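Local coordinates for concanavalin A-like lectin protein kinase family protein (Theobroma cacao, PDB 6CTH), which probably phosphorylates proteins as a plant lectin receptor-type kinase, its kinase domain being held here with magnesium and an indolinone inhibitor, at residues Lys120-Ala125 with Ala155-Phe160; Ser67-Lys72 with His135-Arg140. All coordinates share one frame; numbering follows the deposited sequence.

In the fold
From the N terminus, the chain leaves helix 54-66 of the N lobe and runs into the loop 67-72. It then builds strands 77-83 and 86-92 before entering helix 112-132 of the C lobe, which carries 120-125. Residues 135-140 and 155-160 follow. Interaction 2 closes a loop of 62 intervening residues and joins the stretch after helix 54-66 to strand 136-138. Interaction 1 closes a shorter loop of 29 residues, from helix 112-132 to strand 155-157. The two loops cross, because their segments alternate along the chain. They touch where His139 NE2 lies 2.9 Å from Gly158 O, and where Phe160 packs on Leu69.

Interaction 1: residues Lys120-Ala125 with Ala155-Phe160; sequences KDLASA and AKLGDF. With MG (magnesium ion), chain C.
Asp121 reaches from helix 112-132 to the backbone of Ala155. Its OD2 accepts a hydrogen bond from Ala155 N at 2.9 Å, and the bond is nearly straight (174° at the hydrogen). The N-H comes to the anti side of the carboxylate, 29° out of its plane. CG of Asp121 lies beside the backbone N (chi1 -74°), which turns the carboxylate to the amide of Ala155. CB, set by the helix backbone, also faces the strand. Asp121 CB lies 3.8 Å from Ala155 CB, so one side chain both packs on Ala155 and holds its amide.

The rest of the contact is apolar. Leu122 CD1 meets Leu157 CD2 at 4.1 Å, and the two branched side chains cross obliquely. Ala125, one turn on from Asp121, lays its CB 4.3 Å from Leu157 CB. All five touching residues are buried. The axes of helix 120-125 and strand 155-157 come within 7.8 Å, and the two run in roughly the same direction.

Further out, Ile147 of strand 147-149 touches both Leu122 and Ala155, and Phe203 of helix 196-212 also packs on Leu122.

Past the strand, the chain leads to the metal. Asp159 OD2 binds magnesium at 2.1 Å. Four waters and Asp141 OD2 complete six ligands. Asp159 OD1 does not bind the metal, but a metal-bound water lies 2.8 Å from it and probably donates to it. Gly158 and Asp159 also touch the inhibitor. Asp159, Phe160 and Gly161 form the DFG motif of protein kinases. Helix 112-132 thus packs against the strand that enters the DFG segment at the magnesium and inhibitor site.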
# COMPACT_ATOMS: atom_id res chain seq x y z
N LYS A 120 -7.29 7.54 5.48
CA LYS A 120 -8.01 8.52 4.60
C LYS A 120 -7.15 8.93 3.38
O LYS A 120 -7.67 9.07 2.26
CB LYS A 120 -8.44 9.74 5.41
CG LYS A 120 -9.59 9.48 6.36
CD LYS A 120 -9.87 10.71 7.17
CE LYS A 120 -11.08 10.52 8.01
NZ LYS A 120 -11.31 11.77 8.80
N ASP A 121 -5.84 9.07 3.60
CA ASP A 121 -4.85 9.40 2.53
C ASP A 121 -4.83 8.29 1.49
O ASP A 121 -4.90 8.54 0.31
CB ASP A 121 -3.40 9.57 3.04
CG ASP A 121 -3.13 10.87 3.80
OD1 ASP A 121 -3.96 11.81 3.75
OD2 ASP A 121 -2.04 10.96 4.43
N LEU A 122 -4.75 7.04 1.97
CA LEU A 122 -4.78 5.90 1.08
C LEU A 122 -6.11 5.84 0.33
O LEU A 122 -6.10 5.55 -0.89
CB LEU A 122 -4.52 4.58 1.87
CG LEU A 122 -4.58 3.31 1.04
CD1 LEU A 122 -3.54 3.28 -0.02
CD2 LEU A 122 -4.42 2.13 2.01
N ALA A 123 -7.22 6.13 1.00
CA ALA A 123 -8.55 6.09 0.35
C ALA A 123 -8.63 7.14 -0.77
O ALA A 123 -9.12 6.85 -1.86
CB ALA A 123 -9.67 6.28 1.33
N SER A 124 -8.08 8.30 -0.48
CA SER A 124 -7.99 9.42 -1.48
C SER A 124 -7.19 9.01 -2.70
O SER A 124 -7.59 9.26 -3.84
CB SER A 124 -7.42 10.69 -0.84
OG SER A 124 -8.41 11.24 0.03
N ALA A 125 -6.05 8.35 -2.47
CA ALA A 125 -5.26 7.81 -3.58
C ALA A 125 -6.07 6.86 -4.45
O ALA A 125 -6.03 6.93 -5.67
CB ALA A 125 -4.00 7.13 -3.06
N ALA A 155 0.68 10.07 3.81
CA ALA A 155 0.92 8.81 3.08
C ALA A 155 0.88 8.96 1.56
O ALA A 155 0.03 9.74 1.05
CB ALA A 155 -0.07 7.78 3.52
N LYS A 156 1.79 8.30 0.85
CA LYS A 156 1.81 8.24 -0.60
C LYS A 156 1.89 6.80 -1.07
O LYS A 156 2.83 6.10 -0.70
CB LYS A 156 2.97 9.03 -1.19
CG LYS A 156 2.80 10.55 -1.11
CD LYS A 156 3.99 11.34 -1.66
CE LYS A 156 3.67 12.82 -1.80
NZ LYS A 156 3.11 13.15 -3.15
N LEU A 157 0.94 6.36 -1.88
CA LEU A 157 0.92 5.02 -2.41
C LEU A 157 1.81 4.97 -3.63
O LEU A 157 1.83 5.87 -4.47
CB LEU A 157 -0.51 4.63 -2.73
CG LEU A 157 -0.72 3.32 -3.45
CD1 LEU A 157 -0.35 2.16 -2.53
CD2 LEU A 157 -2.16 3.17 -3.88
N GLY A 158 2.64 3.94 -3.70
CA GLY A 158 3.46 3.69 -4.86
C GLY A 158 3.43 2.26 -5.30
O GLY A 158 2.57 1.49 -4.88
N ASP A 159 4.46 1.91 -6.07
CA ASP A 159 4.62 0.62 -6.76
C ASP A 159 3.53 0.30 -7.74
O ASP A 159 2.55 -0.41 -7.41
CB ASP A 159 4.68 -0.57 -5.73
CG ASP A 159 4.93 -1.93 -6.39
OD1 ASP A 159 5.46 -1.98 -7.51
OD2 ASP A 159 4.53 -2.93 -5.74
N PHE A 160 3.73 0.72 -8.97
CA PHE A 160 2.81 0.48 -10.08
C PHE A 160 3.28 -0.62 -11.03
O PHE A 160 2.81 -0.71 -12.16
CB PHE A 160 2.55 1.81 -10.81
CG PHE A 160 2.00 2.82 -9.86
CD1 PHE A 160 0.68 2.85 -9.57
CD2 PHE A 160 2.87 3.74 -9.26
CE1 PHE A 160 0.15 3.75 -8.64
CE2 PHE A 160 2.34 4.68 -8.35
CZ PHE A 160 1.02 4.62 -8.01
MG MG C . 4.49 -5.01 -6.19
O HOH W 1 6.08 -4.70 -7.68
O HOH W 2 5.74 -5.12 -4.60
O HOH W 3 4.67 -7.04 -6.65
O HOH W 4 3.28 -4.64 -7.87

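Interaction 2: residues Ser67-Lys72 with His135-Arg140; sequences SRLRHK and HCVLHR
Arg68 and His135 meet through a shared water. Water 5 accepts from Arg68 NH1 at 2.9 Å and is hydrogen-bonded to His135 ND1 at 2.7 Å. The water is in plane at the edge of both the guanidinium and the imidazole ring. The direct approach is longer, 3.8 Å from Arg68 NH1 to His135 ND1. The two flat groups are inclined at 58°. The Arg68 chain is extended from CG to NE, which carries its guanidinium across to His135. Leu165 of strand 164-166 touches both side chains.

Apolar contact lies deeper. Leu69 CD2 comes to 4.4 Å from Val137 CG2, and both residues are buried. Leu129 of helix 112-132 packs on both. Loop 67-72 follows helix 54-66, the C helix of the kinase fold, and rests on the C lobe here. Strand 136-138 leads into the HRD motif, His139 to Asp141, of the catalytic loop.

Within the loop, the Arg70 guanidinium folds back on the backbone. Arg70 NH1 donates to Leu69 O at 2.9 Å, in the guanidinium plane and at 166°. The oxygen is approached from above its carbonyl plane. Arg70 N in turn bonds to Tyr128 OH of helix 112-132.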
# COMPACT_ATOMS: atom_id res chain seq x y z
N SER A 67 3.55 7.91 -15.00
CA SER A 67 3.60 9.10 -15.87
C SER A 67 2.23 9.78 -16.00
O SER A 67 2.15 11.00 -16.20
CB SER A 67 4.17 8.77 -17.27
OG SER A 67 3.18 8.20 -18.16
N ARG A 68 1.16 8.99 -15.89
CA ARG A 68 -0.21 9.48 -15.98
C ARG A 68 -0.85 9.94 -14.67
O ARG A 68 -2.04 10.25 -14.69
CB ARG A 68 -1.13 8.38 -16.52
CG ARG A 68 -0.75 7.97 -17.89
CD ARG A 68 -1.53 6.79 -18.31
NE ARG A 68 -0.99 6.35 -19.59
CZ ARG A 68 -1.66 6.26 -20.73
NH1 ARG A 68 -2.94 6.51 -20.79
NH2 ARG A 68 -1.02 5.79 -21.80
N LEU A 69 -0.11 9.90 -13.56
CA LEU A 69 -0.65 10.16 -12.25
C LEU A 69 0.03 11.32 -11.54
O LEU A 69 1.24 11.39 -11.51
CB LEU A 69 -0.45 8.91 -11.38
CG LEU A 69 -0.99 7.58 -11.93
CD1 LEU A 69 -0.57 6.44 -11.00
CD2 LEU A 69 -2.49 7.67 -12.03
N ARG A 70 -0.77 12.22 -10.98
CA ARG A 70 -0.26 13.30 -10.14
C ARG A 70 -1.27 13.45 -9.01
O ARG A 70 -2.40 13.83 -9.26
CB ARG A 70 -0.12 14.59 -10.93
CG ARG A 70 0.81 14.47 -12.12
CD ARG A 70 2.26 14.41 -11.68
NE ARG A 70 3.16 14.63 -12.80
CZ ARG A 70 3.46 13.71 -13.71
NH1 ARG A 70 2.94 12.50 -13.62
NH2 ARG A 70 4.28 14.00 -14.70
N HIS A 71 -0.85 13.21 -7.76
CA HIS A 71 -1.80 13.32 -6.65
C HIS A 71 -0.98 13.43 -5.38
O HIS A 71 0.08 12.79 -5.26
CB HIS A 71 -2.80 12.13 -6.62
CG HIS A 71 -3.93 12.27 -5.66
ND1 HIS A 71 -3.83 11.97 -4.32
CD2 HIS A 71 -5.22 12.64 -5.86
CE1 HIS A 71 -5.01 12.17 -3.73
NE2 HIS A 71 -5.88 12.53 -4.66
N LYS A 72 -1.51 14.17 -4.40
CA LYS A 72 -0.81 14.34 -3.12
C LYS A 72 -0.56 12.99 -2.41
O LYS A 72 0.37 12.86 -1.65
CB LYS A 72 -1.49 15.30 -2.16
CG LYS A 72 -2.76 14.80 -1.58
CD LYS A 72 -3.60 15.88 -0.88
CE LYS A 72 -4.99 15.34 -0.63
NZ LYS A 72 -5.12 14.27 0.40
N HIS A 135 -8.43 7.11 -17.67
CA HIS A 135 -8.70 5.68 -17.55
C HIS A 135 -8.59 5.27 -16.08
O HIS A 135 -7.74 5.78 -15.32
CB HIS A 135 -7.71 4.86 -18.36
CG HIS A 135 -7.66 5.27 -19.81
ND1 HIS A 135 -6.74 6.17 -20.30
CD2 HIS A 135 -8.50 4.98 -20.83
CE1 HIS A 135 -6.98 6.38 -21.58
NE2 HIS A 135 -8.05 5.69 -21.93
N CYS A 136 -9.43 4.33 -15.70
CA CYS A 136 -9.33 3.70 -14.37
C CYS A 136 -7.95 3.00 -14.33
O CYS A 136 -7.52 2.41 -15.32
CB CYS A 136 -10.45 2.70 -14.20
SG CYS A 136 -10.30 1.64 -12.73
N VAL A 137 -7.29 3.09 -13.18
CA VAL A 137 -6.04 2.38 -12.92
C VAL A 137 -6.33 1.41 -11.78
O VAL A 137 -6.79 1.80 -10.72
CB VAL A 137 -4.93 3.33 -12.51
CG1 VAL A 137 -3.68 2.59 -12.07
CG2 VAL A 137 -4.60 4.22 -13.69
N LEU A 138 -6.06 0.14 -12.02
CA LEU A 138 -6.17 -0.87 -10.97
C LEU A 138 -4.76 -1.10 -10.52
O LEU A 138 -3.89 -1.35 -11.34
CB LEU A 138 -6.75 -2.16 -11.52
CG LEU A 138 -8.14 -2.04 -12.11
CD1 LEU A 138 -8.61 -3.40 -12.59
CD2 LEU A 138 -9.10 -1.50 -11.09
N HIS A 139 -4.52 -0.92 -9.23
CA HIS A 139 -3.17 -0.96 -8.67
C HIS A 139 -2.60 -2.39 -8.59
O HIS A 139 -1.44 -2.65 -9.00
CB HIS A 139 -3.20 -0.31 -7.29
CG HIS A 139 -1.85 -0.18 -6.66
ND1 HIS A 139 -1.17 -1.26 -6.10
CD2 HIS A 139 -1.03 0.90 -6.55
CE1 HIS A 139 0.00 -0.83 -5.64
NE2 HIS A 139 0.12 0.47 -5.92
N ARG A 140 -3.38 -3.27 -7.98
CA ARG A 140 -3.07 -4.69 -7.90
C ARG A 140 -2.04 -5.11 -6.87
O ARG A 140 -1.76 -6.29 -6.73
CB ARG A 140 -2.75 -5.24 -9.28
CG ARG A 140 -3.94 -5.18 -10.22
CD ARG A 140 -3.61 -5.73 -11.60
NE ARG A 140 -3.42 -7.17 -11.57
CZ ARG A 140 -2.42 -7.80 -12.18
NH1 ARG A 140 -1.51 -7.11 -12.86
NH2 ARG A 140 -2.33 -9.11 -12.11
O HOH W 5 -4.90 7.50 -18.93